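PDB 7BYS: galactan 1,3-beta-galactosidase from Phanerochaete chrysosporium, which probably hydrolyses beta-1,3-linked galactan as an exo-acting glycosidase and carries a calcium-containing carbohydrate-binding module beside its family 43 catalytic domain. Local coordinates for residues W9-A13 / N58-Q62; S92-F98 / V110-K116; A360-Y366 / Q383-G389. One frame throughout, in Å; residues are numbered along the deposited sequence. Where two conformers were deposited one is given.

Interaction 1: residues W9-A13 / N58-Q62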
loop_
_atom_site.group_PDB
_atom_site.type_symbol
_atom_site.label_atom_id
_atom_site.label_comp_id
_atom_site.label_asym_id
_atom_site.label_seq_id
_atom_site.Cartn_x
_atom_site.Cartn_y
_atom_site.Cartn_z
ATOM N N TRP A 9 -0.711 -0.673 -11.590
ATOM C CA TRP A 9 0.410 -1.565 -11.862
ATOM C C TRP A 9 -0.090 -2.827 -12.537
ATOM O O TRP A 9 -1.093 -3.414 -12.123
ATOM C CB TRP A 9 1.081 -2.010 -10.567
ATOM C CG TRP A 9 1.726 -0.951 -9.770
ATOM C CD1 TRP A 9 1.769 0.382 -10.045
ATOM C CD2 TRP A 9 2.431 -1.133 -8.540
ATOM N NE1 TRP A 9 2.447 1.048 -9.052
ATOM C CE2 TRP A 9 2.872 0.137 -8.121
ATOM C CE3 TRP A 9 2.751 -2.252 -7.762
ATOM C CZ2 TRP A 9 3.607 0.328 -6.948
ATOM C CZ3 TRP A 9 3.469 -2.062 -6.592
ATOM C CH2 TRP A 9 3.898 -0.779 -6.199
ATOM N N THR A 10 0.636 -3.257 -13.561
ATOM C CA THR A 10 0.248 -4.420 -14.337
ATOM C C THR A 10 1.297 -5.511 -14.192
ATOM O O THR A 10 2.486 -5.239 -13.983
ATOM C CB THR A 10 0.053 -4.082 -15.825
ATOM O OG1 THR A 10 1.275 -3.579 -16.377
ATOM C CG2 THR A 10 -1.053 -3.049 -15.985
ATOM N N ASP A 11 0.826 -6.748 -14.288
ATOM C CA ASP A 11 1.705 -7.906 -14.298
ATOM C C ASP A 11 2.333 -8.073 -15.682
ATOM O O ASP A 11 2.112 -7.264 -16.589
ATOM C CB ASP A 11 0.957 -9.150 -13.808
ATOM C CG ASP A 11 -0.228 -9.532 -14.681
ATOM O OD1 ASP A 11 -0.279 -9.118 -15.862
ATOM O OD2 ASP A 11 -1.116 -10.263 -14.198
ATOM N N THR A 12 3.114 -9.146 -15.860
ATOM C CA THR A 12 3.780 -9.366 -17.142
ATOM C C THR A 12 2.790 -9.594 -18.279
ATOM O O THR A 12 3.156 -9.431 -19.449
ATOM C CB THR A 12 4.782 -10.522 -17.042
ATOM O OG1 THR A 12 4.110 -11.687 -16.553
ATOM C CG2 THR A 12 5.941 -10.151 -16.118
ATOM N N ALA A 13 1.548 -9.955 -17.966
ATOM C CA ALA A 13 0.504 -10.106 -18.969
ATOM C C ALA A 13 -0.167 -8.787 -19.328
ATOM O O ALA A 13 -0.973 -8.757 -20.268
ATOM C CB ALA A 13 -0.564 -11.078 -18.470
ATOM N N ASN A 58 8.670 -6.585 -11.834
ATOM C CA ASN A 58 8.072 -7.325 -12.942
ATOM C C ASN A 58 7.473 -8.616 -12.392
ATOM O O ASN A 58 8.192 -9.583 -12.127
ATOM C CB ASN A 58 9.109 -7.588 -14.026
ATOM C CG ASN A 58 9.520 -6.320 -14.743
ATOM O OD1 ASN A 58 8.767 -5.783 -15.557
ATOM N ND2 ASN A 58 10.713 -5.822 -14.432
ATOM N N TRP A 59 6.149 -8.634 -12.251
ATOM C CA TRP A 59 5.436 -9.681 -11.533
ATOM C C TRP A 59 4.691 -10.561 -12.521
ATOM O O TRP A 59 3.945 -10.057 -13.370
ATOM C CB TRP A 59 4.451 -9.068 -10.531
ATOM C CG TRP A 59 5.137 -8.369 -9.398
ATOM C CD1 TRP A 59 5.331 -7.026 -9.244
ATOM C CD2 TRP A 59 5.723 -8.996 -8.250
ATOM N NE1 TRP A 59 6.008 -6.778 -8.071
ATOM C CE2 TRP A 59 6.272 -7.969 -7.445
ATOM C CE3 TRP A 59 5.849 -10.327 -7.834
ATOM C CZ2 TRP A 59 6.922 -8.236 -6.232
ATOM C CZ3 TRP A 59 6.502 -10.593 -6.630
ATOM C CH2 TRP A 59 7.030 -9.550 -5.847
ATOM N N SER A 60 4.892 -11.867 -12.402
ATOM C CA SER A 60 4.295 -12.856 -13.286
ATOM C C SER A 60 3.229 -13.619 -12.509
ATOM O O SER A 60 3.536 -14.249 -11.492
ATOM C CB SER A 60 5.382 -13.816 -13.766
ATOM O OG SER A 60 4.889 -14.713 -14.741
ATOM N N ARG A 61 1.986 -13.566 -12.984
ATOM C CA ARG A 61 0.885 -14.194 -12.265
ATOM C C ARG A 61 0.861 -15.704 -12.479
ATOM O O ARG A 61 0.823 -16.184 -13.620
ATOM C CB ARG A 61 -0.453 -13.574 -12.655
ATOM C CG ARG A 61 -1.541 -14.013 -11.708
ATOM C CD ARG A 61 -2.840 -13.285 -11.907
ATOM N NE ARG A 61 -3.767 -13.678 -10.856
ATOM C CZ ARG A 61 -4.961 -13.136 -10.644
ATOM N NH1 ARG A 61 -5.389 -12.146 -11.421
ATOM N NH2 ARG A 61 -5.730 -13.590 -9.655
ATOM N N GLN A 62 0.886 -16.448 -11.381
ATOM C CA GLN A 62 0.728 -17.894 -11.406
ATOM C C GLN A 62 -0.712 -18.245 -11.062
ATOM O O GLN A 62 -1.535 -17.377 -10.757
ATOM C CB GLN A 62 1.695 -18.557 -10.416
ATOM C CG GLN A 62 3.098 -17.985 -10.457
ATOM C CD GLN A 62 3.755 -18.197 -11.798
ATOM O OE1 GLN A 62 3.740 -19.304 -12.336
ATOM N NE2 GLN A 62 4.340 -17.134 -12.350
HETATM O O HOH W 1 4.753 -6.336 -13.068
HETATM O O HOH W 2 1.472 -12.210 -15.506
HETATM O O HOH W 3 5.052 -13.773 -17.697
#

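Interaction 2: residues S92-F98 / V110-K116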
loop_
_atom_site.group_PDB
_atom_site.type_symbol
_atom_site.label_atom_id
_atom_site.label_comp_id
_atom_site.label_asym_id
_atom_site.label_seq_id
_atom_site.Cartn_x
_atom_site.Cartn_y
_atom_site.Cartn_z
ATOM N N SER A 92 9.138 -29.014 5.650
ATOM C CA SER A 92 9.268 -28.661 4.232
ATOM C C SER A 92 7.919 -28.253 3.639
ATOM O O SER A 92 7.492 -28.741 2.590
ATOM C CB SER A 92 9.921 -29.787 3.431
ATOM O OG SER A 92 11.165 -30.146 4.006
ATOM N N GLU A 93 7.239 -27.342 4.328
ATOM C CA GLU A 93 5.870 -26.990 3.998
ATOM C C GLU A 93 5.704 -25.480 4.052
ATOM O O GLU A 93 6.218 -24.820 4.962
ATOM C CB GLU A 93 4.928 -27.620 5.025
ATOM C CG GLU A 93 3.467 -27.481 4.699
ATOM C CD GLU A 93 2.599 -28.296 5.627
ATOM O OE1 GLU A 93 2.609 -28.019 6.852
ATOM O OE2 GLU A 93 1.914 -29.223 5.140
ATOM N N TYR A 94 4.983 -24.940 3.070
ATOM C CA TYR A 94 4.576 -23.541 3.085
ATOM C C TYR A 94 3.254 -23.424 3.820
ATOM O O TYR A 94 2.328 -24.204 3.581
ATOM C CB TYR A 94 4.448 -23.004 1.657
ATOM C CG TYR A 94 5.774 -23.021 0.943
ATOM C CD1 TYR A 94 6.639 -21.940 1.010
ATOM C CD2 TYR A 94 6.187 -24.149 0.238
ATOM C CE1 TYR A 94 7.870 -21.971 0.391
ATOM C CE2 TYR A 94 7.397 -24.182 -0.381
ATOM C CZ TYR A 94 8.237 -23.099 -0.306
ATOM O OH TYR A 94 9.453 -23.155 -0.942
ATOM N N VAL A 95 3.173 -22.461 4.732
ATOM C CA VAL A 95 1.999 -22.293 5.574
ATOM C C VAL A 95 1.477 -20.885 5.374
ATOM O O VAL A 95 2.207 -19.909 5.609
ATOM C CB VAL A 95 2.295 -22.578 7.055
ATOM C CG1 VAL A 95 1.007 -22.563 7.840
ATOM C CG2 VAL A 95 3.014 -23.936 7.200
ATOM N N MET A 96 0.226 -20.787 4.927
ATOM C CA MET A 96 -0.470 -19.525 4.728
ATOM C C MET A 96 -1.406 -19.268 5.899
ATOM O O MET A 96 -2.178 -20.153 6.285
ATOM C CB MET A 96 -1.277 -19.561 3.429
ATOM C CG MET A 96 -2.051 -18.277 3.154
ATOM S SD MET A 96 -3.173 -18.468 1.741
ATOM C CE MET A 96 -2.014 -18.754 0.395
ATOM N N TRP A 97 -1.348 -18.060 6.459
ATOM C CA TRP A 97 -2.345 -17.588 7.413
ATOM C C TRP A 97 -3.096 -16.408 6.807
ATOM O O TRP A 97 -2.570 -15.679 5.954
ATOM C CB TRP A 97 -1.700 -17.134 8.735
ATOM C CG TRP A 97 -1.188 -18.261 9.576
ATOM C CD1 TRP A 97 -0.272 -19.199 9.210
ATOM C CD2 TRP A 97 -1.563 -18.562 10.926
ATOM N NE1 TRP A 97 -0.062 -20.083 10.246
ATOM C CE2 TRP A 97 -0.833 -19.704 11.315
ATOM C CE3 TRP A 97 -2.455 -17.987 11.841
ATOM C CZ2 TRP A 97 -0.972 -20.288 12.584
ATOM C CZ3 TRP A 97 -2.588 -18.563 13.105
ATOM C CH2 TRP A 97 -1.846 -19.698 13.462
ATOM N N PHE A 98 -4.345 -16.232 7.229
ATOM C CA PHE A 98 -5.132 -15.107 6.746
ATOM C C PHE A 98 -6.208 -14.767 7.764
ATOM O O PHE A 98 -6.554 -15.575 8.627
ATOM C CB PHE A 98 -5.735 -15.379 5.358
ATOM C CG PHE A 98 -6.536 -16.660 5.260
ATOM C CD1 PHE A 98 -5.922 -17.852 4.896
ATOM C CD2 PHE A 98 -7.899 -16.658 5.503
ATOM C CE1 PHE A 98 -6.660 -19.027 4.770
ATOM C CE2 PHE A 98 -8.644 -17.836 5.382
ATOM C CZ PHE A 98 -8.021 -19.016 5.024
ATOM N N VAL A 110 -8.776 -16.524 12.382
ATOM C CA VAL A 110 -7.694 -16.745 11.440
ATOM C C VAL A 110 -8.046 -17.988 10.645
ATOM O O VAL A 110 -8.823 -18.844 11.085
ATOM C CB VAL A 110 -6.300 -16.907 12.105
ATOM C CG1 VAL A 110 -5.848 -15.624 12.780
ATOM C CG2 VAL A 110 -6.293 -18.086 13.077
ATOM N N GLY A 111 -7.491 -18.087 9.445
ATOM C CA GLY A 111 -7.538 -19.314 8.669
ATOM C C GLY A 111 -6.124 -19.743 8.325
ATOM O O GLY A 111 -5.211 -18.915 8.255
ATOM N N VAL A 112 -5.942 -21.050 8.117
ATOM C CA VAL A 112 -4.647 -21.649 7.812
ATOM C C VAL A 112 -4.796 -22.552 6.593
ATOM O O VAL A 112 -5.802 -23.259 6.447
ATOM C CB VAL A 112 -4.061 -22.425 9.010
ATOM C CG1 VAL A 112 -2.694 -23.006 8.654
ATOM C CG2 VAL A 112 -3.954 -21.518 10.231
ATOM N N ALA A 113 -3.809 -22.510 5.705
ATOM C CA ALA A 113 -3.755 -23.410 4.557
ATOM C C ALA A 113 -2.300 -23.772 4.305
ATOM O O ALA A 113 -1.385 -23.045 4.708
ATOM C CB ALA A 113 -4.400 -22.802 3.299
ATOM N N THR A 114 -2.073 -24.909 3.645
ATOM C CA THR A 114 -0.714 -25.414 3.478
ATOM C C THR A 114 -0.455 -25.853 2.042
ATOM O O THR A 114 -1.378 -26.152 1.281
ATOM C CB THR A 114 -0.415 -26.601 4.415
ATOM O OG1 THR A 114 -1.339 -27.660 4.144
ATOM C CG2 THR A 114 -0.544 -26.201 5.877
ATOM N N ALA A 115 0.824 -25.900 1.680
ATOM C CA ALA A 115 1.195 -26.406 0.366
ATOM C C ALA A 115 2.646 -26.859 0.380
ATOM O O ALA A 115 3.429 -26.464 1.246
ATOM C CB ALA A 115 0.961 -25.355 -0.726
ATOM N N LYS A 116 3.002 -27.685 -0.603
ATOM C CA LYS A 116 4.380 -28.128 -0.746
ATOM C C LYS A 116 5.202 -27.256 -1.689
ATOM O O LYS A 116 6.432 -27.395 -1.728
ATOM C CB LYS A 116 4.441 -29.592 -1.197
ATOM C CG LYS A 116 3.708 -30.540 -0.275
ATOM C CD LYS A 116 4.307 -30.536 1.121
ATOM C CE LYS A 116 5.696 -31.144 1.128
ATOM N NZ LYS A 116 6.163 -31.404 2.521
HETATM O O HOH W 4 8.310 -28.394 0.009
HETATM O O HOH W 5 -0.720 -29.735 5.648
#

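Interaction 3: residues A360-Y366 / Q383-G389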
loop_
_atom_site.group_PDB
_atom_site.type_symbol
_atom_site.label_atom_id
_atom_site.label_comp_id
_atom_site.label_asym_id
_atom_site.label_seq_id
_atom_site.Cartn_x
_atom_site.Cartn_y
_atom_site.Cartn_z
ATOM N N ALA A 360 -4.667 19.288 -3.711
ATOM C CA ALA A 360 -5.430 19.186 -2.475
ATOM C C ALA A 360 -6.890 18.973 -2.836
ATOM O O ALA A 360 -7.416 19.636 -3.734
ATOM C CB ALA A 360 -5.279 20.458 -1.630
ATOM N N ASN A 361 -7.543 18.044 -2.153
ATOM C CA ASN A 361 -8.961 17.766 -2.387
ATOM C C ASN A 361 -9.608 17.623 -1.015
ATOM O O ASN A 361 -9.510 16.564 -0.387
ATOM C CB ASN A 361 -9.134 16.503 -3.221
ATOM C CG ASN A 361 -10.583 16.062 -3.338
ATOM O OD1 ASN A 361 -11.511 16.797 -2.988
ATOM N ND2 ASN A 361 -10.785 14.854 -3.837
ATOM N N GLY A 362 -10.277 18.681 -0.559
ATOM C CA GLY A 362 -10.896 18.646 0.750
ATOM C C GLY A 362 -12.242 17.967 0.832
ATOM O O GLY A 362 -12.860 17.983 1.904
ATOM N N ASP A 363 -12.710 17.358 -0.256
ATOM C CA ASP A 363 -13.961 16.621 -0.233
ATOM C C ASP A 363 -13.788 15.329 0.549
ATOM O O ASP A 363 -12.671 14.860 0.787
ATOM C CB ASP A 363 -14.385 16.221 -1.653
ATOM C CG ASP A 363 -14.764 17.393 -2.529
ATOM O OD1 ASP A 363 -14.752 18.546 -2.053
ATOM O OD2 ASP A 363 -15.102 17.144 -3.717
ATOM N N SER A 364 -14.915 14.722 0.917
ATOM C CA SER A 364 -14.858 13.373 1.459
ATOM C C SER A 364 -14.755 12.331 0.357
ATOM O O SER A 364 -14.563 11.149 0.654
ATOM C CB SER A 364 -16.113 13.083 2.283
ATOM O OG SER A 364 -17.273 13.291 1.499
ATOM N N THR A 365 -14.878 12.755 -0.900
ATOM C CA THR A 365 -14.980 11.890 -2.061
ATOM C C THR A 365 -13.938 12.312 -3.093
ATOM O O THR A 365 -13.326 13.380 -2.999
ATOM C CB THR A 365 -16.396 11.950 -2.660
ATOM O OG1 THR A 365 -16.807 13.316 -2.788
ATOM C CG2 THR A 365 -17.390 11.224 -1.749
ATOM N N TYR A 366 -13.745 11.447 -4.086
ATOM C CA TYR A 366 -12.756 11.689 -5.126
ATOM C C TYR A 366 -13.213 12.797 -6.065
ATOM O O TYR A 366 -14.407 13.018 -6.278
ATOM C CB TYR A 366 -12.594 10.441 -5.988
ATOM C CG TYR A 366 -11.646 9.398 -5.457
ATOM C CD1 TYR A 366 -11.674 9.010 -4.126
ATOM C CD2 TYR A 366 -10.710 8.808 -6.293
ATOM C CE1 TYR A 366 -10.803 8.042 -3.646
ATOM C CE2 TYR A 366 -9.838 7.840 -5.829
ATOM C CZ TYR A 366 -9.883 7.468 -4.507
ATOM O OH TYR A 366 -8.997 6.503 -4.055
ATOM N N GLN A 383 -8.337 11.839 -8.483
ATOM C CA GLN A 383 -7.766 12.634 -7.396
ATOM C C GLN A 383 -8.462 12.256 -6.095
ATOM O O GLN A 383 -9.532 12.798 -5.761
ATOM C CB GLN A 383 -7.884 14.129 -7.694
ATOM C CG GLN A 383 -7.080 14.521 -8.917
ATOM C CD GLN A 383 -7.280 15.972 -9.300
ATOM O OE1 GLN A 383 -8.405 16.415 -9.508
ATOM N NE2 GLN A 383 -6.192 16.725 -9.356
ATOM N N PRO A 384 -7.882 11.336 -5.321
ATOM C CA PRO A 384 -8.490 10.953 -4.043
ATOM C C PRO A 384 -8.672 12.154 -3.127
ATOM O O PRO A 384 -7.984 13.178 -3.244
ATOM C CB PRO A 384 -7.475 9.965 -3.446
ATOM C CG PRO A 384 -6.714 9.424 -4.626
ATOM C CD PRO A 384 -6.662 10.565 -5.630
ATOM N N ASP A 385 -9.609 12.017 -2.182
ATOM C CA ASP A 385 -9.675 12.968 -1.080
ATOM C C ASP A 385 -8.307 13.035 -0.413
ATOM O O ASP A 385 -7.673 12.007 -0.175
ATOM C CB ASP A 385 -10.734 12.524 -0.067
ATOM C CG ASP A 385 -10.536 11.095 0.423
ATOM O OD1 ASP A 385 -10.674 10.155 -0.382
ATOM O OD2 ASP A 385 -10.249 10.917 1.628
ATOM N N SER A 386 -7.820 14.237 -0.157
ATOM C CA SER A 386 -6.474 14.372 0.377
ATOM C C SER A 386 -6.421 14.535 1.891
ATOM O O SER A 386 -5.327 14.477 2.463
ATOM C CB SER A 386 -5.735 15.510 -0.327
ATOM O OG SER A 386 -6.271 16.748 0.111
ATOM N N GLY A 387 -7.564 14.710 2.554
ATOM C CA GLY A 387 -7.633 14.903 3.989
ATOM C C GLY A 387 -8.066 16.298 4.389
ATOM O O GLY A 387 -8.526 16.493 5.524
ATOM N N GLY A 388 -7.924 17.267 3.496
ATOM C CA GLY A 388 -8.331 18.629 3.769
ATOM C C GLY A 388 -7.921 19.514 2.609
ATOM O O GLY A 388 -7.050 19.164 1.806
ATOM N N GLY A 389 -8.574 20.673 2.530
ATOM C CA GLY A 389 -8.257 21.632 1.491
ATOM C C GLY A 389 -6.858 22.208 1.576
ATOM O O GLY A 389 -6.395 22.817 0.607
HETATM O O HOH W 6 -10.465 15.298 2.330
HETATM O O HOH W 7 -13.080 9.129 -0.943
#

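Interaction 1: residues W9-A13 / N58-Q62
Thr12 N donates to Trp59 O at 2.8 Å, the sole direct hydrogen bond between the two backbones, which run past each other with Asp11 nearest Trp59 and Thr12 nearest Ser60. Water carries the pairing further. Water 1 donates to Thr10 O and accepts from Trp59 N, while water 2 accepts from Arg61 N and also meets Thr12 OG1 at 2.9 Å. Threonine suits this place because its two branches do different work. With chi1 at 55°, OG1 sits between the backbone N and the carbonyl carbon and rests against Ser60 CA, whereas the methyl CG2 lies on Trp59 O at 3.4 Å. The hydroxyls of Thr12 and Ser60 are 3.6 Å apart from OG1 to OG and not bonded directly; water 3 bridges them in one conformer of Ser60, a link left doubtful by the second. Asp11 contributes its CB, 3.2 Å from Trp59 O, and turns its carboxylate back into its own loop, where OD1 accepts from Asn15 N and, weakly, from Ala13 N. OD2 touches the aliphatic base of Arg61, 3.7 Å from CB. It makes no salt bridge there, because the extended arginine chain carries the guanidinium off to Asp37 and Asp64. The Trp59 indole packs inward, edge-to-face with Trp33 and against Phe31 and Ile17. Strand 60-61 is the outermost strand of the first propeller blade; one edge is bonded to strand 48-53 through Ser60 and Thr52, and loop 9-13 lies along the outer edge before the chain enters strand 22-27.

Interaction 2: residues S92-F98 / V110-K116
Tyr94 and Ala115, Met96 and Ala113, and Phe98 and Gly111 face each other as hydrogen-bonded antiparallel pairs, each pair exchanging two N-H to O=C bonds. The six run from 2.8 to 3.0 Å between N and O; Met96 N to Ala113 O is the straightest, 165° at the hydrogen. The intervening residues point their polar backbone outward, Val95 and Trp97 to strand 79-88, Val110 and Val112 to strand 123-128.

At the open end of the hairpin, away from its turn, Ser92 O takes two donors: Lys116 NZ at 3.0 Å, from above the carbonyl plane, and water 4, which also donates to Lys116 O. The bends in the lysine chain at chi2 and chi3 fold the ammonium back to this carbonyl, and NZ has a further weak bond to Asn91 O. Glu93, extended with CG anti to its N (chi1 -172°), lays its carboxylate across Thr114: OE1 accepts from Tyr172 OH, and OE2 accepts from water 5, which is also bonded to Thr114 OG1 at 2.6 Å. Trp97 NE1 is satisfied by Tyr171 O.

Between these polar groups the packing is apolar. Val112 CG2 sits over the six-membered ring of Trp97, 3.8 Å from its centroid, while Val110 CG2 meets CZ3. On the other face of the sheet the Phe98 ring lies over Gly111 CA; a CB there would clash with Phe98 CZ, consistent with glycine at this position. Ala113 and Ala115 similarly leave that face low beside Met96 and Tyr94. The chemistry is that of a blade core: paired main-chain bonds let polar backbone be buried among hydrophobic side chains, while charged groups and bound water gather at the open end.

Interaction 3: residues A360-Y366 / Q383-G389
Asn361 and Ser386 are joined by two hydrogen bonds: Asn361 N donates to Ser386 OG at 2.9 Å, and Ser386 N donates to Asn361 O, in the carbonyl plane on a lone pair, with 171° at the hydrogen. Ser386 OG is also bonded to Val391 O. The amide of Asn361, its CG anti to the backbone N (chi1 172°), ties both loops: ND2 gives to Gln383 O at 3.1 Å, to Thr365 O, and weakly to Pro384 O, while OD1 accepts from Asp363 N in an Asx turn. Water 6 joins Asn361 O, Asp363 O and Gly387 N.

Apolar packing centres on Tyr366: Pro384 CA lies 3.5 Å from its ring centroid, almost on the normal, a CH-pi contact, and Pro384 CB meets Tyr366 CZ. With only an alanine's methyl at Tyr366, Pro384 would probably lose this ring and a gap open towards Tyr240. At Gly362 a CB would strike Gly389 N, and Gly387 has a phi of 111° that suits a residue without one.

The buried carboxylate of Asp385 is satisfied by Tyr240 OH and water 7 on OD1 and by Arg237 on OD2; Asp363, nearer the surface, pairs with galactose-binding Arg367. Neutral bonds thus join two loops of the carbohydrate-binding module beside its sugar site, while Asp385 reaches Arg237 and Tyr240 of the family 43 domain.

Along the chain the three contacts come in series, none touching another. Interactions 1 and 2 belong to the catalytic five-bladed propeller: the first lies at the outer strand 60-61 of the blade built from residues 22-61, the second is the central hairpin of the next blade, from 79 to 128, with centres about 23 Å apart. Interaction 3 sits in the carbohydrate-binding module, about 40 Å from interaction 2 between centres, on the opposite side of the chain's centre, and about 31 Å from interaction 1. It joins loops between strands of the module's two sheets and meets the helix 237-240, which probably helps hold the two domains side by side.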